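Local coordinates for protein D-alanyl-D-alanine carboxypeptidase (Streptococcus pneumoniae R6, PDB 1XP4) that probably removes the C-terminal D-alanine from peptidoglycan precursor peptides as a penicillin-binding serine D,D-carboxypeptidase, at residues I68-Y73 and E87-T92; K15-V20 and T248-A253; S119-V124 and N155-S160; S276-R281 and I316-N321; W134-A139 and A174-N179. All blocks are in the same frame, centred on the assembly; numbering follows the deposited sequence.

Contact 1 (I68-Y73 and E87-T92); sequences ISDYPY and EARNYT
Where the two-stranded antiparallel ribbon of strands 65-67 and 90-92 gives way to helix 70-74, Ile-68 and Arg-89 come together with their CA atoms 4.6 Å apart. Ile-68 N donates to Arg-89 O (2.8 Å), with an N-H...O angle of 136°. The side chain of Arg-89 does most of the work. Its CD lies over the face of the Tyr-73 ring, 3.9 Å from the ring centroid and almost on the ring normal, a clear CH-pi contact, and NE lies over the same face of the Tyr-73 ring, nearer its rim. A bend at chi3 (129°) then carries the guanidinium on to Asp-70, whose OD1 forms a salt bridge with NH2 at 2.7 Å, meeting the guanidinium at its edge. Arginine fits here because one residue supplies both an aliphatic stem for the ring and a charge for the carboxylate in the first turn of the helix. Tyr-73 has CG anti to its backbone N (chi1 173°), and from there its hydroxyl reaches OE1 of Glu-87 as a hydrogen-bond donor, although the modelled separation is too short to be trusted. Ile-68 puts CD1 at the edge of the Tyr-91 ring, an apolar end for an apolar rim, while Tyr-91 OH accepts from Ala-88 N at 3.3 Å. Around this corner, Tyr-91 stacks on Phe-198 and pairs through its backbone with Val-66 of the ribbon. On the helical side, Ser-69 OG bonds to Glu-114 and Pro-72 packs on Ile-110, both in helix 106-117.

Contact 2 (K15-V20 and T248-A253); sequences KHAIAV and TVVLNA
Ile-18 and Val-249 form a hydrogen-bonded antiparallel pair at the middle of the sheet: Val-249 N gives to Ile-18 O at 3.0 Å, and Ile-18 N returns a bond to Val-249 O at 3.1 Å. The ladder continues with Leu-251 N to His-16 O (2.9 Å) and closes with Lys-15 N to Asn-252 O, also 2.9 Å. On one face Ile-18 CG2 lies 3.9 Å from Val-249 CB, the two branched side chains running side by side. Their outward neighbours are Ala-174 and Val-173 of helix 170-183. Ala-17, Ala-19, Thr-248 and Val-250 point to the other face, where helix 262-277 packs on the last three; Ala-19, whose side chain is a single methyl, meets Ile-274. This is the five-stranded antiparallel sheet, with helices on both faces, of the penicillin-binding protein and beta-lactamase fold. At the exposed end the stem of Lys-15 runs beside Asn-252, CB to CB 3.5 Å. The faces carry mostly apolar side chains, with Thr-248 among them. Because backbone hydrogen bonds pair the buried N-H and C=O groups along the ladder, and the buried His-16 keeps a partner for ND1 in Asp-32 O, the sheet can be covered by helices on both faces.

Contact 3 (S119-V124 and N155-S160); sequences SEKDFV and NIYPGS
Lys-121 and Tyr-157 bring two unlike backbones together, the first turn of helix 120-133 and a type II beta turn from Tyr-157 to Ser-160, with CA atoms 6.0 Å apart. Both belong to the helical region of the carboxypeptidase domain. The helix is begun by Ser-119, an N-cap whose OG accepts from Asp-122 N. In the turn, Pro-158 supplies the fixed phi of the second position, and Gly-159 takes a positive phi (105°) at which a CB would press on the carbonyl oxygen before it. Ser-160 closes the turn twice, giving both its N and its OG to Tyr-157 O. Among the side chains, Tyr-157 has CG anti to the backbone N (chi1 -165°), which swings the ring across to the helix. There CE2 meets Lys-121 CG at 3.5 Å and Val-124 CG1 at 3.9 Å, both obliquely. The extended Lys-121 chain continues past the proline, CD to Pro-158 CD 4.0 Å, and bends only at its last torsion, leaving NZ 3.4 Å from Tyr-157 OH in a weak hydrogen bond. The stronger partner of both groups is Asp-125, one turn further along, and Arg-128 makes a cation-pi contact with the same ring. A long amphipathic lysine suits this place, since its methylenes pack against the tyrosine and proline while its charge meets an aspartate. Glu-120 is buried and shares its carboxylate with Tyr-71 OH and Thr-144 OG1. A water links the two segments, donating to Glu-120 OE1 at 2.6 Å and to Asn-155 O at 2.7 Å.

Contact 4 (S276-R281 and I316-N321); sequences STFTLR and IERVGN
Arg-318 and Phe-278 are a non-hydrogen-bonded pair in the antiparallel two-stranded ladder, 278-284 with 313-318, that follows helix 262-277 directly, in the part of the chain matching the PBP5 C-terminal family. Followed outward, Arg-318 CB starts 4.1 Å from Thr-277 O, and CG touches both that oxygen and the phenyl ring, 3.7 Å from Phe-278 CE1. The chain runs extended from CG, bringing NE to 4.1 Å from Thr-277 CG2. At the tip CZ lies 3.9 Å from Phe-278 CZ, which stands over one face of the guanidinium, off its centre; the two planes are 65° apart, so the groups are not stacked. NH1 ends in a salt bridge with Asp-355. An arginine serves well here, its stem lying along an aromatic while its charge goes on to an acid. Phe-278 and Ile-316 also touch Leu-28, joining this ladder to edge strand 26-31 of the five-stranded sheet. On the opposite face Glu-317 extends toward Arg-281, a long salt bridge. Two backbone bonds tie the next pair, Thr-279 N to Glu-317 O 2.9 Å and Glu-317 N to Thr-279 O 2.8 Å. Past the strand end, beta-branched Val-319 rests CG1 against Thr-279 CG2 at 3.7 Å.

Contact 5 (W134-A139 and A174-N179); sequences WGIQDA and AIVARN
Trp-134 and Ile-175, with CA atoms 7.7 Å apart, mark where the loop leaving helix 120-133 passes beside helix 170-183, Gly-135 having ended the first helix in a Schellman motif with the positive phi (86°) that glycine accepts readily. No hydrogen bond crosses between the segments; side chains alone join them. Asn-179 places ND2 over the five-membered ring of the Trp-134 indole, nearly equidistant from its atoms, from 3.2 Å at CG to 3.4 Å at NE1 and CE2, with the amide tilted 48° to the ring. Asn-179 CB lies on the same side, near the ring-fusion atom CE2 at 4.0 Å, as the two side chains slide past each other in opposite directions. At the far end of the indole, CZ3 touches Val-176 CG2 at 4.0 Å. Ile-136 completes the seam. With CG1 anti to its carbonyl carbon (chi1 -61°) and an extended tip, it brings CD1 against two helix residues, 3.9 Å from Ile-175 CG2 and 4.0 Å from Val-176 CG2. Branched residues suit this helix face because their CG2 methyls offer apolar surface to the isoleucine CD1. Leu-131 packs on both Ile-136 and Val-176, and Tyr-49 meets Trp-134 edge-to-face. The chemistry is therefore mainly apolar, with one polar group included: an amide NH2, whose hydrogens are partly positive, set over the electron-rich pyrrole ring, consistent with a weak N-H...pi attraction.

How the contacts relate
Contacts 2 and 5 form one continuous core: Ile-18 CG2 of the sheet packs on Ala-174 CB of helix 170-183 at 3.9 Å, so the helix joins the strands on one side and the Trp-134 loop on the other. Contacts 3 and 5 lie near opposite ends of helix 120-133, centres about 20 Å apart. Contact 1 meets contact 3 through Tyr-71 OH and Glu-120 OE1, probably hydrogen-bonded at 2.7 Å. Helix 262-277 leads from contact 2 to contact 4, which lies about 50 Å from contact 1, centre to centre. The predicted active site is closest to contacts 2, 3 and 5: side chains of Leu-251 and Val-176 are each about 9 Å from that of Lys-224, and Glu-120 about 9 Å from Lys-44.

Contact 1 (I68-Y73 and E87-T92)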
# COMPACT_ATOMS: atom_id res chain seq x y z
N ILE A 68 7.99 -16.89 21.24
CA ILE A 68 9.02 -15.93 20.92
C ILE A 68 10.39 -16.52 21.27
O ILE A 68 10.84 -16.43 22.40
CB ILE A 68 8.70 -14.62 21.65
CG1 ILE A 68 7.42 -14.05 21.03
CG2 ILE A 68 9.84 -13.62 21.52
CD1 ILE A 68 6.87 -12.85 21.71
N SER A 69 11.03 -17.12 20.27
CA SER A 69 12.33 -17.77 20.45
C SER A 69 13.48 -16.89 20.91
O SER A 69 13.37 -15.66 20.94
CB SER A 69 12.74 -18.51 19.17
OG SER A 69 12.88 -17.61 18.09
N ASP A 70 14.59 -17.53 21.26
CA ASP A 70 15.79 -16.85 21.75
C ASP A 70 16.20 -15.63 20.91
O ASP A 70 16.35 -14.53 21.44
CB ASP A 70 16.96 -17.83 21.81
CG ASP A 70 16.65 -19.06 22.65
OD1 ASP A 70 15.82 -18.97 23.59
OD2 ASP A 70 17.27 -20.12 22.38
N TYR A 71 16.40 -15.85 19.61
CA TYR A 71 16.80 -14.79 18.69
C TYR A 71 15.93 -13.54 18.78
O TYR A 71 16.44 -12.44 19.02
CB TYR A 71 16.84 -15.36 17.27
CG TYR A 71 16.77 -14.36 16.13
CD1 TYR A 71 17.51 -13.17 16.15
CD2 TYR A 71 15.99 -14.62 15.00
CE1 TYR A 71 17.48 -12.28 15.07
CE2 TYR A 71 15.95 -13.75 13.91
CZ TYR A 71 16.70 -12.58 13.95
OH TYR A 71 16.65 -11.70 12.88
N PRO A 72 14.60 -13.67 18.59
CA PRO A 72 13.76 -12.48 18.67
C PRO A 72 13.66 -11.96 20.09
O PRO A 72 13.57 -10.76 20.32
CB PRO A 72 12.41 -12.98 18.16
CG PRO A 72 12.77 -14.15 17.31
CD PRO A 72 13.82 -14.82 18.11
N TYR A 73 13.68 -12.87 21.05
CA TYR A 73 13.56 -12.47 22.43
C TYR A 73 14.77 -11.69 22.94
O TYR A 73 14.61 -10.65 23.59
CB TYR A 73 13.32 -13.69 23.31
CG TYR A 73 13.36 -13.40 24.79
CD1 TYR A 73 12.47 -12.48 25.36
CD2 TYR A 73 14.30 -14.01 25.61
CE1 TYR A 73 12.52 -12.19 26.72
CE2 TYR A 73 14.36 -13.73 26.96
CZ TYR A 73 13.48 -12.81 27.51
OH TYR A 73 13.57 -12.53 28.86
N GLU A 87 8.59 -10.25 27.73
CA GLU A 87 9.03 -11.20 28.74
C GLU A 87 8.17 -12.44 28.92
O GLU A 87 8.57 -13.37 29.59
CB GLU A 87 9.21 -10.48 30.08
CG GLU A 87 10.43 -9.57 30.12
CD GLU A 87 11.71 -10.30 29.72
OE1 GLU A 87 11.93 -11.42 30.24
OE2 GLU A 87 12.49 -9.76 28.90
N ALA A 88 6.99 -12.44 28.31
CA ALA A 88 6.10 -13.59 28.41
C ALA A 88 6.39 -14.57 27.26
O ALA A 88 5.87 -15.68 27.23
CB ALA A 88 4.65 -13.13 28.36
N ARG A 89 7.22 -14.13 26.31
CA ARG A 89 7.62 -14.93 25.15
C ARG A 89 6.52 -15.70 24.42
O ARG A 89 6.78 -16.73 23.81
CB ARG A 89 8.74 -15.90 25.55
CG ARG A 89 10.13 -15.27 25.66
CD ARG A 89 11.00 -16.11 26.58
NE ARG A 89 12.30 -16.47 26.02
CZ ARG A 89 12.47 -17.22 24.94
NH1 ARG A 89 11.42 -17.68 24.28
NH2 ARG A 89 13.68 -17.53 24.51
N ASN A 90 5.28 -15.22 24.49
CA ASN A 90 4.19 -15.87 23.79
C ASN A 90 3.05 -14.88 23.65
O ASN A 90 2.39 -14.52 24.62
CB ASN A 90 3.70 -17.11 24.53
CG ASN A 90 2.75 -17.95 23.68
OD1 ASN A 90 1.68 -17.49 23.29
ND2 ASN A 90 3.15 -19.19 23.39
N TYR A 91 2.83 -14.41 22.43
CA TYR A 91 1.78 -13.46 22.20
C TYR A 91 0.92 -13.81 21.00
O TYR A 91 1.29 -14.65 20.18
CB TYR A 91 2.37 -12.06 22.02
CG TYR A 91 3.07 -11.54 23.25
CD1 TYR A 91 4.40 -11.90 23.51
CD2 TYR A 91 2.40 -10.76 24.19
CE1 TYR A 91 5.04 -11.51 24.69
CE2 TYR A 91 3.03 -10.35 25.36
CZ TYR A 91 4.34 -10.74 25.61
OH TYR A 91 4.95 -10.38 26.78
N THR A 92 -0.22 -13.15 20.93
CA THR A 92 -1.19 -13.34 19.87
C THR A 92 -0.72 -12.77 18.53
O THR A 92 0.05 -11.80 18.48
CB THR A 92 -2.52 -12.67 20.29
OG1 THR A 92 -3.35 -13.64 20.93
CG2 THR A 92 -3.25 -12.08 19.12

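Contact 2 (K15-V20 and T248-A253)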
# COMPACT_ATOMS: atom_id res chain seq x y z
N LYS A 15 15.32 12.56 -0.83
CA LYS A 15 16.12 12.08 -1.96
C LYS A 15 15.30 11.30 -2.97
O LYS A 15 15.57 11.37 -4.16
CB LYS A 15 17.28 11.21 -1.47
CG LYS A 15 18.27 11.96 -0.61
CD LYS A 15 19.64 11.28 -0.62
CE LYS A 15 20.61 12.01 0.31
NZ LYS A 15 20.72 13.47 -0.01
N HIS A 16 14.30 10.57 -2.49
CA HIS A 16 13.47 9.75 -3.37
C HIS A 16 12.03 9.77 -2.92
O HIS A 16 11.75 9.73 -1.72
CB HIS A 16 13.94 8.30 -3.34
CG HIS A 16 15.41 8.15 -3.59
ND1 HIS A 16 15.95 8.16 -4.85
CD2 HIS A 16 16.45 8.02 -2.73
CE1 HIS A 16 17.26 8.05 -4.77
NE2 HIS A 16 17.59 7.97 -3.49
N ALA A 17 11.11 9.79 -3.87
CA ALA A 17 9.70 9.81 -3.51
C ALA A 17 8.80 9.57 -4.71
O ALA A 17 9.18 9.81 -5.85
CB ALA A 17 9.35 11.13 -2.84
N ILE A 18 7.59 9.10 -4.42
CA ILE A 18 6.59 8.87 -5.45
C ILE A 18 5.23 8.88 -4.77
O ILE A 18 5.09 8.45 -3.62
CB ILE A 18 6.76 7.51 -6.17
CG1 ILE A 18 5.86 7.45 -7.40
CG2 ILE A 18 6.41 6.36 -5.22
CD1 ILE A 18 6.07 6.23 -8.28
N ALA A 19 4.22 9.37 -5.48
CA ALA A 19 2.88 9.44 -4.95
C ALA A 19 1.93 8.84 -5.98
O ALA A 19 2.05 9.12 -7.18
CB ALA A 19 2.51 10.89 -4.68
N VAL A 20 0.99 8.01 -5.54
CA VAL A 20 0.04 7.41 -6.48
C VAL A 20 -1.38 7.38 -5.94
O VAL A 20 -1.59 7.33 -4.73
CB VAL A 20 0.44 5.97 -6.86
CG1 VAL A 20 1.76 5.98 -7.58
CG2 VAL A 20 0.50 5.08 -5.63
N THR A 248 1.63 7.60 -0.45
CA THR A 248 2.83 8.41 -0.44
C THR A 248 4.07 7.65 0.01
O THR A 248 4.04 6.93 1.01
CB THR A 248 2.60 9.64 0.48
OG1 THR A 248 2.02 10.70 -0.29
CG2 THR A 248 3.89 10.12 1.13
N VAL A 249 5.15 7.82 -0.73
CA VAL A 249 6.39 7.22 -0.30
C VAL A 249 7.49 8.27 -0.32
O VAL A 249 7.89 8.79 -1.34
CB VAL A 249 6.68 6.11 -1.29
CG1 VAL A 249 7.92 5.36 -0.87
CG2 VAL A 249 5.50 5.15 -1.36
N VAL A 250 7.95 8.67 0.88
CA VAL A 250 9.06 9.61 1.00
C VAL A 250 10.26 8.85 1.64
O VAL A 250 10.24 8.56 2.81
CB VAL A 250 8.59 10.74 1.95
CG1 VAL A 250 9.77 11.46 2.61
CG2 VAL A 250 7.73 11.78 1.26
N LEU A 251 11.33 8.52 0.86
CA LEU A 251 12.45 7.81 1.53
C LEU A 251 13.85 8.33 1.27
O LEU A 251 14.72 7.61 0.79
CB LEU A 251 12.54 6.32 1.16
CG LEU A 251 11.53 5.81 0.17
CD1 LEU A 251 12.19 5.19 -1.05
CD2 LEU A 251 10.72 4.69 0.78
N ASN A 252 14.02 9.63 1.51
CA ASN A 252 15.12 9.95 2.35
C ASN A 252 15.07 11.43 2.68
O ASN A 252 15.63 12.27 1.99
CB ASN A 252 16.38 9.67 1.59
CG ASN A 252 17.48 9.52 2.60
OD1 ASN A 252 18.44 8.76 2.40
ND2 ASN A 252 17.28 10.16 3.74
N ALA A 253 14.26 11.78 3.72
CA ALA A 253 13.84 13.14 3.88
C ALA A 253 15.02 13.90 4.34
O ALA A 253 15.79 13.41 5.13
CB ALA A 253 12.73 13.23 4.91

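Contact 3 (S119-V124 and N155-S160)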
# COMPACT_ATOMS: atom_id res chain seq x y z
N SER A 119 11.27 -20.28 9.86
CA SER A 119 12.46 -19.48 10.10
C SER A 119 12.38 -18.17 9.32
O SER A 119 11.65 -18.05 8.34
CB SER A 119 13.71 -20.26 9.66
OG SER A 119 13.73 -20.45 8.26
N GLU A 120 13.13 -17.17 9.76
CA GLU A 120 13.12 -15.91 9.05
C GLU A 120 13.64 -16.14 7.62
O GLU A 120 13.16 -15.53 6.67
CB GLU A 120 13.98 -14.88 9.79
CG GLU A 120 14.01 -13.54 9.09
CD GLU A 120 14.64 -12.45 9.92
OE1 GLU A 120 15.65 -12.72 10.61
OE2 GLU A 120 14.13 -11.30 9.87
N LYS A 121 14.61 -17.04 7.47
CA LYS A 121 15.16 -17.33 6.15
C LYS A 121 14.10 -17.78 5.16
O LYS A 121 14.01 -17.25 4.06
CB LYS A 121 16.23 -18.41 6.21
CG LYS A 121 16.71 -18.76 4.81
CD LYS A 121 17.56 -20.02 4.74
CE LYS A 121 17.97 -20.30 3.28
NZ LYS A 121 16.80 -20.44 2.37
N ASP A 122 13.33 -18.79 5.55
CA ASP A 122 12.28 -19.29 4.67
C ASP A 122 11.31 -18.16 4.39
O ASP A 122 10.88 -17.97 3.25
CB ASP A 122 11.55 -20.47 5.30
CG ASP A 122 12.45 -21.69 5.49
OD1 ASP A 122 13.14 -22.08 4.53
OD2 ASP A 122 12.47 -22.26 6.61
N PHE A 123 10.98 -17.40 5.43
CA PHE A 123 10.06 -16.28 5.25
C PHE A 123 10.61 -15.30 4.20
O PHE A 123 9.87 -14.80 3.35
CB PHE A 123 9.82 -15.54 6.57
CG PHE A 123 8.61 -14.66 6.54
CD1 PHE A 123 7.34 -15.20 6.74
CD2 PHE A 123 8.72 -13.31 6.28
CE1 PHE A 123 6.20 -14.40 6.66
CE2 PHE A 123 7.59 -12.49 6.20
CZ PHE A 123 6.33 -13.04 6.39
N VAL A 124 11.92 -15.02 4.26
CA VAL A 124 12.53 -14.11 3.29
C VAL A 124 12.37 -14.65 1.86
O VAL A 124 12.09 -13.89 0.93
CB VAL A 124 14.03 -13.89 3.57
CG1 VAL A 124 14.67 -13.12 2.41
CG2 VAL A 124 14.22 -13.11 4.89
N ASN A 155 22.53 -13.97 13.11
CA ASN A 155 21.22 -14.32 12.58
C ASN A 155 20.88 -13.65 11.24
O ASN A 155 19.78 -13.14 11.05
CB ASN A 155 20.14 -13.98 13.61
CG ASN A 155 20.33 -14.73 14.92
OD1 ASN A 155 20.05 -15.92 15.01
ND2 ASN A 155 20.83 -14.03 15.94
N ILE A 156 21.83 -13.67 10.32
CA ILE A 156 21.61 -13.06 9.01
C ILE A 156 21.40 -14.15 7.97
O ILE A 156 21.79 -15.30 8.17
CB ILE A 156 22.81 -12.21 8.55
CG1 ILE A 156 24.03 -13.10 8.33
CG2 ILE A 156 23.10 -11.10 9.56
CD1 ILE A 156 25.17 -12.41 7.66
N TYR A 157 20.79 -13.76 6.86
CA TYR A 157 20.52 -14.68 5.77
C TYR A 157 21.83 -15.30 5.27
O TYR A 157 22.85 -14.63 5.17
CB TYR A 157 19.83 -13.93 4.63
CG TYR A 157 19.19 -14.83 3.60
CD1 TYR A 157 19.95 -15.43 2.60
CD2 TYR A 157 17.83 -15.12 3.66
CE1 TYR A 157 19.37 -16.30 1.68
CE2 TYR A 157 17.24 -15.99 2.75
CZ TYR A 157 18.02 -16.58 1.76
OH TYR A 157 17.44 -17.44 0.86
N PRO A 158 21.81 -16.61 4.97
CA PRO A 158 23.00 -17.30 4.47
C PRO A 158 23.41 -16.69 3.14
O PRO A 158 22.64 -16.71 2.17
CB PRO A 158 22.52 -18.74 4.31
CG PRO A 158 21.50 -18.86 5.38
CD PRO A 158 20.73 -17.58 5.24
N GLY A 159 24.62 -16.15 3.09
CA GLY A 159 25.09 -15.55 1.86
C GLY A 159 25.06 -14.04 1.92
O GLY A 159 25.88 -13.37 1.28
N SER A 160 24.13 -13.49 2.69
CA SER A 160 24.03 -12.04 2.82
C SER A 160 25.25 -11.47 3.54
O SER A 160 25.91 -12.16 4.32
CB SER A 160 22.74 -11.66 3.57
OG SER A 160 22.80 -12.05 4.93
O HOH W 1 17.59 -14.51 10.41

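Contact 4 (S276-R281 and I316-N321)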
# COMPACT_ATOMS: atom_id res chain seq x y z
N SER A 276 -3.78 20.50 -4.93
CA SER A 276 -4.00 21.73 -5.65
C SER A 276 -3.76 21.49 -7.15
O SER A 276 -4.17 22.30 -7.98
CB SER A 276 -3.06 22.82 -5.14
OG SER A 276 -1.72 22.56 -5.52
N THR A 277 -3.11 20.37 -7.48
CA THR A 277 -2.79 20.03 -8.87
C THR A 277 -3.74 19.05 -9.57
O THR A 277 -3.91 19.10 -10.78
CB THR A 277 -1.39 19.41 -8.97
OG1 THR A 277 -0.44 20.27 -8.33
CG2 THR A 277 -1.01 19.19 -10.44
N PHE A 278 -4.32 18.13 -8.80
CA PHE A 278 -5.22 17.12 -9.34
C PHE A 278 -6.53 17.10 -8.58
O PHE A 278 -6.59 17.45 -7.41
CB PHE A 278 -4.59 15.74 -9.23
CG PHE A 278 -3.31 15.60 -9.97
CD1 PHE A 278 -3.31 15.46 -11.35
CD2 PHE A 278 -2.10 15.59 -9.29
CE1 PHE A 278 -2.12 15.30 -12.04
CE2 PHE A 278 -0.90 15.43 -9.97
CZ PHE A 278 -0.91 15.29 -11.35
N THR A 279 -7.57 16.64 -9.26
CA THR A 279 -8.89 16.56 -8.66
C THR A 279 -9.67 15.41 -9.28
O THR A 279 -9.27 14.87 -10.30
CB THR A 279 -9.66 17.87 -8.89
OG1 THR A 279 -11.01 17.71 -8.47
CG2 THR A 279 -9.65 18.23 -10.37
N LEU A 280 -10.76 15.02 -8.65
CA LEU A 280 -11.60 13.94 -9.16
C LEU A 280 -12.86 14.53 -9.77
O LEU A 280 -13.73 14.99 -9.04
CB LEU A 280 -12.01 12.97 -8.05
CG LEU A 280 -10.98 12.06 -7.37
CD1 LEU A 280 -11.69 11.24 -6.30
CD2 LEU A 280 -10.31 11.15 -8.40
N ARG A 281 -12.95 14.54 -11.10
CA ARG A 281 -14.13 15.07 -11.76
C ARG A 281 -15.04 13.88 -12.05
O ARG A 281 -14.60 12.88 -12.60
CB ARG A 281 -13.75 15.78 -13.06
CG ARG A 281 -14.92 16.54 -13.68
CD ARG A 281 -14.54 17.32 -14.95
NE ARG A 281 -15.68 18.08 -15.46
CZ ARG A 281 -15.68 18.78 -16.59
NH1 ARG A 281 -14.58 18.82 -17.34
NH2 ARG A 281 -16.77 19.44 -16.97
N ILE A 316 -9.12 11.00 -12.34
CA ILE A 316 -8.17 11.98 -11.87
C ILE A 316 -7.98 12.96 -13.03
O ILE A 316 -7.84 12.54 -14.17
CB ILE A 316 -6.81 11.35 -11.55
CG1 ILE A 316 -6.99 10.17 -10.61
CG2 ILE A 316 -5.91 12.38 -10.87
CD1 ILE A 316 -5.68 9.59 -10.16
N GLU A 317 -7.99 14.26 -12.73
CA GLU A 317 -7.82 15.27 -13.77
C GLU A 317 -6.94 16.41 -13.25
O GLU A 317 -7.17 16.92 -12.16
CB GLU A 317 -9.18 15.81 -14.22
CG GLU A 317 -9.12 16.83 -15.35
CD GLU A 317 -10.50 17.41 -15.70
OE1 GLU A 317 -11.23 17.81 -14.76
OE2 GLU A 317 -10.84 17.48 -16.90
N ARG A 318 -5.93 16.78 -14.03
CA ARG A 318 -5.27 18.02 -13.78
C ARG A 318 -6.27 19.19 -13.88
O ARG A 318 -7.29 19.14 -14.55
CB ARG A 318 -4.12 18.13 -14.76
CG ARG A 318 -2.78 18.32 -14.08
CD ARG A 318 -1.65 18.51 -15.09
NE ARG A 318 -0.36 18.45 -14.43
CZ ARG A 318 0.29 17.29 -14.49
NH1 ARG A 318 -0.23 16.29 -15.15
NH2 ARG A 318 1.48 17.16 -13.92
N VAL A 319 -6.05 20.24 -13.08
CA VAL A 319 -6.98 21.36 -13.11
C VAL A 319 -6.47 22.51 -13.98
O VAL A 319 -5.38 23.01 -13.79
CB VAL A 319 -7.17 21.90 -11.66
CG1 VAL A 319 -7.00 20.82 -10.61
CG2 VAL A 319 -6.22 23.04 -11.34
N GLY A 320 -7.31 22.88 -15.00
CA GLY A 320 -6.73 23.92 -15.86
C GLY A 320 -6.47 23.49 -17.32
O GLY A 320 -6.18 24.26 -18.22
N ASN A 321 -6.69 22.19 -17.59
CA ASN A 321 -6.03 21.57 -18.77
C ASN A 321 -6.87 21.80 -20.02
O ASN A 321 -8.06 21.58 -20.04
CB ASN A 321 -6.02 20.05 -18.51
CG ASN A 321 -5.11 19.68 -17.36
OD1 ASN A 321 -4.05 20.25 -17.17
ND2 ASN A 321 -5.50 18.62 -16.64

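Contact 5 (W134-A139 and A174-N179)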
# COMPACT_ATOMS: atom_id res chain seq x y z
N TRP A 134 4.53 -9.68 -7.96
CA TRP A 134 4.09 -8.32 -8.18
C TRP A 134 4.85 -7.59 -9.28
O TRP A 134 4.57 -6.42 -9.55
CB TRP A 134 4.19 -7.55 -6.86
CG TRP A 134 3.26 -8.05 -5.79
CD1 TRP A 134 2.05 -8.66 -5.98
CD2 TRP A 134 3.42 -7.90 -4.38
NE1 TRP A 134 1.44 -8.89 -4.77
CE2 TRP A 134 2.25 -8.43 -3.77
CE3 TRP A 134 4.42 -7.36 -3.56
CZ2 TRP A 134 2.07 -8.44 -2.38
CZ3 TRP A 134 4.23 -7.37 -2.18
CH2 TRP A 134 3.06 -7.90 -1.60
N GLY A 135 5.79 -8.25 -9.92
CA GLY A 135 6.52 -7.60 -10.98
C GLY A 135 7.71 -6.78 -10.52
O GLY A 135 8.30 -6.04 -11.30
N ILE A 136 8.06 -6.90 -9.24
CA ILE A 136 9.20 -6.17 -8.71
C ILE A 136 10.37 -7.13 -8.79
O ILE A 136 10.42 -8.13 -8.08
CB ILE A 136 8.97 -5.76 -7.25
CG1 ILE A 136 7.74 -4.84 -7.17
CG2 ILE A 136 10.22 -5.07 -6.69
CD1 ILE A 136 7.33 -4.51 -5.77
N GLN A 137 11.33 -6.83 -9.66
CA GLN A 137 12.48 -7.71 -9.83
C GLN A 137 13.81 -7.05 -9.55
O GLN A 137 14.86 -7.55 -9.95
CB GLN A 137 12.47 -8.31 -11.24
CG GLN A 137 12.08 -7.32 -12.33
CD GLN A 137 11.81 -7.99 -13.67
OE1 GLN A 137 10.92 -8.84 -13.78
NE2 GLN A 137 12.57 -7.61 -14.70
N ASP A 138 13.78 -5.92 -8.85
CA ASP A 138 15.01 -5.22 -8.54
C ASP A 138 15.22 -5.10 -7.03
O ASP A 138 16.12 -4.40 -6.56
CB ASP A 138 14.99 -3.84 -9.19
CG ASP A 138 13.96 -2.91 -8.59
OD1 ASP A 138 12.94 -3.40 -8.04
OD2 ASP A 138 14.16 -1.67 -8.67
N ALA A 139 14.39 -5.80 -6.26
CA ALA A 139 14.49 -5.76 -4.81
C ALA A 139 15.61 -6.61 -4.22
O ALA A 139 16.10 -7.56 -4.84
CB ALA A 139 13.17 -6.16 -4.20
N ALA A 174 5.58 1.73 -3.56
CA ALA A 174 4.23 2.13 -3.92
C ALA A 174 3.42 0.89 -4.27
O ALA A 174 2.30 0.70 -3.79
CB ALA A 174 4.26 3.08 -5.10
N ILE A 175 3.99 0.04 -5.12
CA ILE A 175 3.32 -1.18 -5.53
C ILE A 175 2.95 -2.00 -4.29
O ILE A 175 1.80 -2.38 -4.10
CB ILE A 175 4.23 -1.99 -6.50
CG1 ILE A 175 4.31 -1.25 -7.85
CG2 ILE A 175 3.71 -3.41 -6.66
CD1 ILE A 175 5.26 -1.85 -8.90
N VAL A 176 3.93 -2.25 -3.43
CA VAL A 176 3.71 -2.99 -2.19
C VAL A 176 2.56 -2.38 -1.38
O VAL A 176 1.59 -3.06 -1.02
CB VAL A 176 4.98 -3.00 -1.33
CG1 VAL A 176 4.68 -3.59 0.06
CG2 VAL A 176 6.08 -3.80 -2.04
N ALA A 177 2.68 -1.10 -1.07
CA ALA A 177 1.64 -0.43 -0.30
C ALA A 177 0.29 -0.60 -1.00
O ALA A 177 -0.72 -0.93 -0.36
CB ALA A 177 1.98 1.05 -0.15
N ARG A 178 0.25 -0.38 -2.31
CA ARG A 178 -1.01 -0.51 -3.02
C ARG A 178 -1.60 -1.91 -2.92
O ARG A 178 -2.78 -2.07 -2.58
CB ARG A 178 -0.85 -0.13 -4.49
CG ARG A 178 -2.17 -0.08 -5.23
CD ARG A 178 -1.98 0.11 -6.73
NE ARG A 178 -3.27 0.09 -7.42
CZ ARG A 178 -3.54 -0.67 -8.47
NH1 ARG A 178 -2.62 -1.48 -8.97
NH2 ARG A 178 -4.75 -0.65 -9.01
N ASN A 179 -0.80 -2.93 -3.22
CA ASN A 179 -1.30 -4.29 -3.16
C ASN A 179 -1.82 -4.65 -1.77
O ASN A 179 -2.83 -5.34 -1.64
CB ASN A 179 -0.21 -5.28 -3.58
CG ASN A 179 0.16 -5.13 -5.03
OD1 ASN A 179 -0.66 -4.69 -5.83
ND2 ASN A 179 1.38 -5.51 -5.38